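PDB 5VGC: NleG5-1 effector from Enterobacteria phage YYZ-2008, which probably acts as an E3 ubiquitin ligase, a bacterial effector with a RING-type C-terminal region that would pass ubiquitin to host proteins, and binds calcium. Local coordinates for residues A[15-29]-A[75-87]. The protein carries 1 engineered substitution. Sequence-based numbering, arbitrary orientation.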
# COMPACT_ATOMS: atom_id res chain seq x y z
N SER A 15 -1.13 -4.88 -37.01
CA SER A 15 -0.50 -3.89 -36.11
C SER A 15 0.74 -4.39 -35.33
O SER A 15 1.24 -3.67 -34.44
CB SER A 15 -1.55 -3.30 -35.16
OG SER A 15 -2.54 -4.25 -34.82
N PHE A 16 1.25 -5.57 -35.66
CA PHE A 16 2.51 -6.09 -35.08
C PHE A 16 3.63 -6.30 -36.13
O PHE A 16 3.39 -6.40 -37.32
CB PHE A 16 2.27 -7.37 -34.29
CG PHE A 16 1.53 -8.44 -35.04
CD1 PHE A 16 2.23 -9.38 -35.79
CD2 PHE A 16 0.15 -8.52 -34.99
CE1 PHE A 16 1.55 -10.37 -36.48
CE2 PHE A 16 -0.54 -9.50 -35.68
CZ PHE A 16 0.16 -10.43 -36.43
N LEU A 17 4.85 -6.35 -35.63
CA LEU A 17 6.06 -6.66 -36.37
C LEU A 17 6.47 -8.12 -36.12
O LEU A 17 6.01 -8.76 -35.15
CB LEU A 17 7.21 -5.77 -35.88
CG LEU A 17 6.98 -4.29 -35.64
CD1 LEU A 17 8.19 -3.70 -34.93
CD2 LEU A 17 6.76 -3.55 -36.95
N SER A 18 7.36 -8.61 -36.99
CA SER A 18 7.88 -9.97 -36.90
C SER A 18 8.85 -10.15 -35.73
O SER A 18 9.31 -9.16 -35.13
CB SER A 18 8.62 -10.34 -38.19
OG SER A 18 7.76 -10.28 -39.31
N ASP A 19 9.15 -11.41 -35.44
CA ASP A 19 10.03 -11.81 -34.32
C ASP A 19 11.42 -11.15 -34.42
O ASP A 19 12.31 -11.62 -35.14
CB ASP A 19 10.15 -13.35 -34.28
CG ASP A 19 10.67 -13.89 -32.94
OD1 ASP A 19 11.13 -13.09 -32.08
OD2 ASP A 19 10.62 -15.12 -32.76
N ILE A 20 11.59 -10.05 -33.69
CA ILE A 20 12.86 -9.30 -33.60
C ILE A 20 13.89 -10.08 -32.75
O ILE A 20 13.52 -10.69 -31.74
CB ILE A 20 12.61 -7.89 -33.00
CG1 ILE A 20 11.76 -7.03 -33.94
CG2 ILE A 20 13.92 -7.12 -32.71
CD1 ILE A 20 11.22 -5.77 -33.30
N PRO A 21 15.19 -10.07 -33.16
CA PRO A 21 16.21 -10.78 -32.37
C PRO A 21 16.71 -9.98 -31.16
O PRO A 21 17.05 -8.80 -31.29
CB PRO A 21 17.34 -11.03 -33.38
CG PRO A 21 17.19 -9.95 -34.40
CD PRO A 21 15.75 -9.51 -34.41
N GLN A 22 16.78 -10.63 -30.00
CA GLN A 22 17.04 -9.97 -28.71
C GLN A 22 18.19 -8.95 -28.75
O GLN A 22 18.03 -7.83 -28.24
CB GLN A 22 17.28 -11.02 -27.61
CG GLN A 22 17.47 -10.50 -26.19
CD GLN A 22 16.42 -9.48 -25.79
OE1 GLN A 22 15.23 -9.65 -26.05
NE2 GLN A 22 16.87 -8.39 -25.16
N GLU A 23 19.31 -9.32 -29.37
CA GLU A 23 20.48 -8.41 -29.45
C GLU A 23 20.12 -7.05 -30.05
O GLU A 23 20.66 -6.02 -29.62
CB GLU A 23 21.68 -9.05 -30.18
CG GLU A 23 21.42 -9.58 -31.59
CD GLU A 23 21.54 -11.09 -31.68
OE1 GLU A 23 20.61 -11.79 -31.22
OE2 GLU A 23 22.56 -11.59 -32.22
N THR A 24 19.21 -7.03 -31.03
CA THR A 24 18.69 -5.77 -31.59
C THR A 24 17.92 -4.97 -30.52
O THR A 24 18.08 -3.74 -30.42
CB THR A 24 17.80 -6.01 -32.83
OG1 THR A 24 18.52 -6.79 -33.78
CG2 THR A 24 17.39 -4.70 -33.48
N LEU A 25 17.09 -5.65 -29.73
CA LEU A 25 16.30 -5.00 -28.68
C LEU A 25 17.22 -4.45 -27.57
O LEU A 25 17.02 -3.33 -27.09
CB LEU A 25 15.26 -5.95 -28.10
CG LEU A 25 14.18 -6.46 -29.07
CD1 LEU A 25 13.46 -7.67 -28.49
CD2 LEU A 25 13.17 -5.38 -29.42
N SER A 26 18.23 -5.24 -27.18
CA SER A 26 19.28 -4.80 -26.25
C SER A 26 19.94 -3.50 -26.70
O SER A 26 20.15 -2.59 -25.90
CB SER A 26 20.34 -5.89 -26.06
OG SER A 26 19.82 -6.98 -25.32
N GLU A 27 20.27 -3.41 -27.99
CA GLU A 27 20.81 -2.16 -28.55
C GLU A 27 19.81 -0.99 -28.46
O GLU A 27 20.22 0.16 -28.21
CB GLU A 27 21.35 -2.36 -29.98
CG GLU A 27 22.72 -3.06 -30.00
CD GLU A 27 23.05 -3.78 -31.31
OE1 GLU A 27 22.52 -3.38 -32.38
OE2 GLU A 27 23.84 -4.74 -31.28
N ILE A 28 18.52 -1.27 -28.64
CA ILE A 28 17.48 -0.24 -28.39
C ILE A 28 17.54 0.19 -26.92
O ILE A 28 17.56 1.40 -26.64
CB ILE A 28 16.04 -0.69 -28.72
CG1 ILE A 28 15.90 -1.18 -30.17
CG2 ILE A 28 15.07 0.48 -28.50
CD1 ILE A 28 14.64 -1.98 -30.43
N ARG A 29 17.58 -0.79 -26.01
CA ARG A 29 17.67 -0.49 -24.56
C ARG A 29 18.93 0.33 -24.21
O ARG A 29 18.87 1.24 -23.37
CB ARG A 29 17.67 -1.75 -23.70
CG ARG A 29 16.50 -2.71 -23.86
CD ARG A 29 16.49 -3.68 -22.67
NE ARG A 29 15.99 -5.03 -22.96
CZ ARG A 29 14.72 -5.35 -23.21
NH1 ARG A 29 14.40 -6.62 -23.45
NH2 ARG A 29 13.78 -4.42 -23.24
N LEU A 75 1.01 4.96 -33.74
CA LEU A 75 0.67 4.69 -32.34
C LEU A 75 0.57 3.18 -32.03
O LEU A 75 1.08 2.71 -30.99
CB LEU A 75 -0.61 5.43 -31.92
CG LEU A 75 -0.48 6.97 -31.83
CD1 LEU A 75 -1.84 7.61 -31.58
CD2 LEU A 75 0.51 7.40 -30.76
N GLN A 76 -0.06 2.43 -32.94
CA GLN A 76 -0.11 0.96 -32.81
C GLN A 76 1.31 0.38 -32.78
O GLN A 76 1.64 -0.45 -31.90
CB GLN A 76 -0.94 0.31 -33.93
CG GLN A 76 -2.43 0.63 -33.86
CD GLN A 76 -3.25 0.00 -34.98
OE1 GLN A 76 -2.79 -0.14 -36.12
NE2 GLN A 76 -4.49 -0.34 -34.67
N TYR A 77 2.15 0.83 -33.71
CA TYR A 77 3.54 0.35 -33.72
C TYR A 77 4.31 0.72 -32.46
O TYR A 77 5.12 -0.08 -31.99
CB TYR A 77 4.29 0.77 -35.00
CG TYR A 77 3.95 -0.07 -36.23
CD1 TYR A 77 3.98 -1.48 -36.18
CD2 TYR A 77 3.60 0.53 -37.43
CE1 TYR A 77 3.67 -2.24 -37.29
CE2 TYR A 77 3.29 -0.23 -38.56
CZ TYR A 77 3.33 -1.62 -38.48
OH TYR A 77 3.04 -2.40 -39.58
N ILE A 78 4.04 1.90 -31.91
CA ILE A 78 4.61 2.27 -30.59
C ILE A 78 4.10 1.32 -29.51
O ILE A 78 4.90 0.84 -28.70
CB ILE A 78 4.33 3.74 -30.17
CG1 ILE A 78 5.07 4.70 -31.09
CG2 ILE A 78 4.78 3.97 -28.71
CD1 ILE A 78 4.84 6.17 -30.81
N GLU A 79 2.79 1.06 -29.50
CA GLU A 79 2.25 0.08 -28.55
C GLU A 79 2.98 -1.25 -28.66
O GLU A 79 3.42 -1.81 -27.64
CB GLU A 79 0.75 -0.10 -28.73
CG GLU A 79 -0.05 0.74 -27.75
CD GLU A 79 -1.53 0.48 -27.84
OE1 GLU A 79 -2.32 1.43 -27.61
OE2 GLU A 79 -1.89 -0.67 -28.16
N HIS A 80 3.11 -1.75 -29.90
CA HIS A 80 3.86 -2.99 -30.13
C HIS A 80 5.31 -2.92 -29.64
O HIS A 80 5.77 -3.80 -28.92
CB HIS A 80 3.87 -3.40 -31.59
CG HIS A 80 4.42 -4.79 -31.81
ND1 HIS A 80 5.74 -5.03 -32.10
CD2 HIS A 80 3.81 -6.00 -31.75
CE1 HIS A 80 5.92 -6.34 -32.22
NE2 HIS A 80 4.77 -6.94 -32.02
N ILE A 81 6.02 -1.87 -30.02
CA ILE A 81 7.41 -1.76 -29.61
C ILE A 81 7.50 -1.76 -28.08
O ILE A 81 8.33 -2.47 -27.50
CB ILE A 81 8.09 -0.50 -30.19
CG1 ILE A 81 8.26 -0.65 -31.70
CG2 ILE A 81 9.46 -0.28 -29.55
CD1 ILE A 81 8.42 0.68 -32.41
N GLU A 82 6.64 -0.96 -27.46
CA GLU A 82 6.55 -0.89 -26.00
C GLU A 82 6.30 -2.26 -25.40
O GLU A 82 7.02 -2.68 -24.50
CB GLU A 82 5.47 0.10 -25.55
CG GLU A 82 5.90 1.55 -25.65
CD GLU A 82 4.81 2.53 -25.26
OE1 GLU A 82 3.64 2.11 -25.09
OE2 GLU A 82 5.15 3.73 -25.11
N ARG A 83 5.30 -2.97 -25.91
CA ARG A 83 5.03 -4.30 -25.38
C ARG A 83 6.22 -5.25 -25.58
O ARG A 83 6.55 -6.04 -24.70
CB ARG A 83 3.76 -4.91 -26.00
CG ARG A 83 2.48 -4.31 -25.48
CD ARG A 83 1.30 -5.22 -25.74
NE ARG A 83 0.08 -4.45 -25.48
CZ ARG A 83 -0.50 -4.33 -24.29
NH1 ARG A 83 -0.02 -4.91 -23.18
NH2 ARG A 83 -1.59 -3.60 -24.18
N THR A 84 6.87 -5.16 -26.73
CA THR A 84 7.99 -6.05 -27.03
C THR A 84 9.17 -5.75 -26.11
O THR A 84 9.78 -6.68 -25.57
CB THR A 84 8.40 -5.98 -28.52
OG1 THR A 84 7.24 -6.15 -29.34
CG2 THR A 84 9.41 -7.05 -28.85
N LEU A 85 9.47 -4.47 -25.91
CA LEU A 85 10.52 -4.06 -24.95
C LEU A 85 10.22 -4.29 -23.45
O LEU A 85 11.09 -4.75 -22.72
CB LEU A 85 10.86 -2.57 -25.15
CG LEU A 85 11.52 -2.21 -26.47
CD1 LEU A 85 11.53 -0.70 -26.66
CD2 LEU A 85 12.93 -2.77 -26.51
N ASN A 86 9.01 -3.96 -23.00
CA ASN A 86 8.73 -3.88 -21.56
C ASN A 86 8.55 -5.21 -20.84
O ASN A 86 8.17 -6.22 -21.46
CB ASN A 86 7.49 -3.00 -21.33
CG ASN A 86 7.74 -1.53 -21.65
OD1 ASN A 86 8.88 -1.07 -21.70
ND2 ASN A 86 6.66 -0.79 -21.86
N HIS A 87 8.80 -5.22 -19.53
CA HIS A 87 8.52 -6.39 -18.70
C HIS A 87 7.01 -6.57 -18.59
O HIS A 87 6.26 -5.59 -18.49
CB HIS A 87 9.10 -6.24 -17.29
CG HIS A 87 10.57 -6.01 -17.26
ND1 HIS A 87 11.51 -7.02 -17.28
CD2 HIS A 87 11.27 -4.85 -17.19
CE1 HIS A 87 12.72 -6.50 -17.24
NE2 HIS A 87 12.61 -5.19 -17.18
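Leu85, at the C-terminal end of helix 68-85, packs against Leu25 and Ile28 of helix 22-34, where segments 22-29 and 75-85 of the two helices run at 101° to each other. Both helices lie on the same side of the three-stranded antiparallel sheet 37-41/44-50/57-60, a two-layer alpha+beta arrangement far from the calcium sites. Leu85 CD2 meets Leu25 CD2 at 3.9 Å, while its other methyl, CD1, faces Ile28 CG2; the two side chains of this second pair cross at about a right angle. On the sheet side, Leu85 also touches Ile48 and Phe57, and Ile28 touches Ile39, so the apolar group continues into the strands. Leu25 CD1 in turn reaches Thr84 CG2 at 4.1 Å.

Toward the N-terminus of helix 68-85, the loop before helix 22-34 is laid across the histidine and tyrosine side chains. His80 turns its ring toward this loop because chi1 (-170°) sets CG opposite the backbone N: Phe16 CA and Leu17 N sit over one face toward the rim, and Thr84 OG1 lies 3.1 Å above the opposite face. That hydroxyl is held there by donating to His80 O, which also accepts from Thr84 N. Phe16 CB touches His80 CD2 at 3.3 Å, although the bond from CA to CB leads away from the helix. Leu17 spans both aromatic residues, CG beside His80 ND1 and CD2 approaching Tyr77 CE1 obliquely; Leu41 touches both Leu17 and Tyr77 from the sheet. Beyond them, Ser15 CB lies 3.5 Å from Gln76 OE1.

Back at the C-terminal end of helix 68-85, Arg29, its chain bent at chi3, brings its guanidinium edge to the helix terminus, where NH2 donates to Leu85 O at 2.8 Å, the oxygen tilted 21° out of the guanidinium plane.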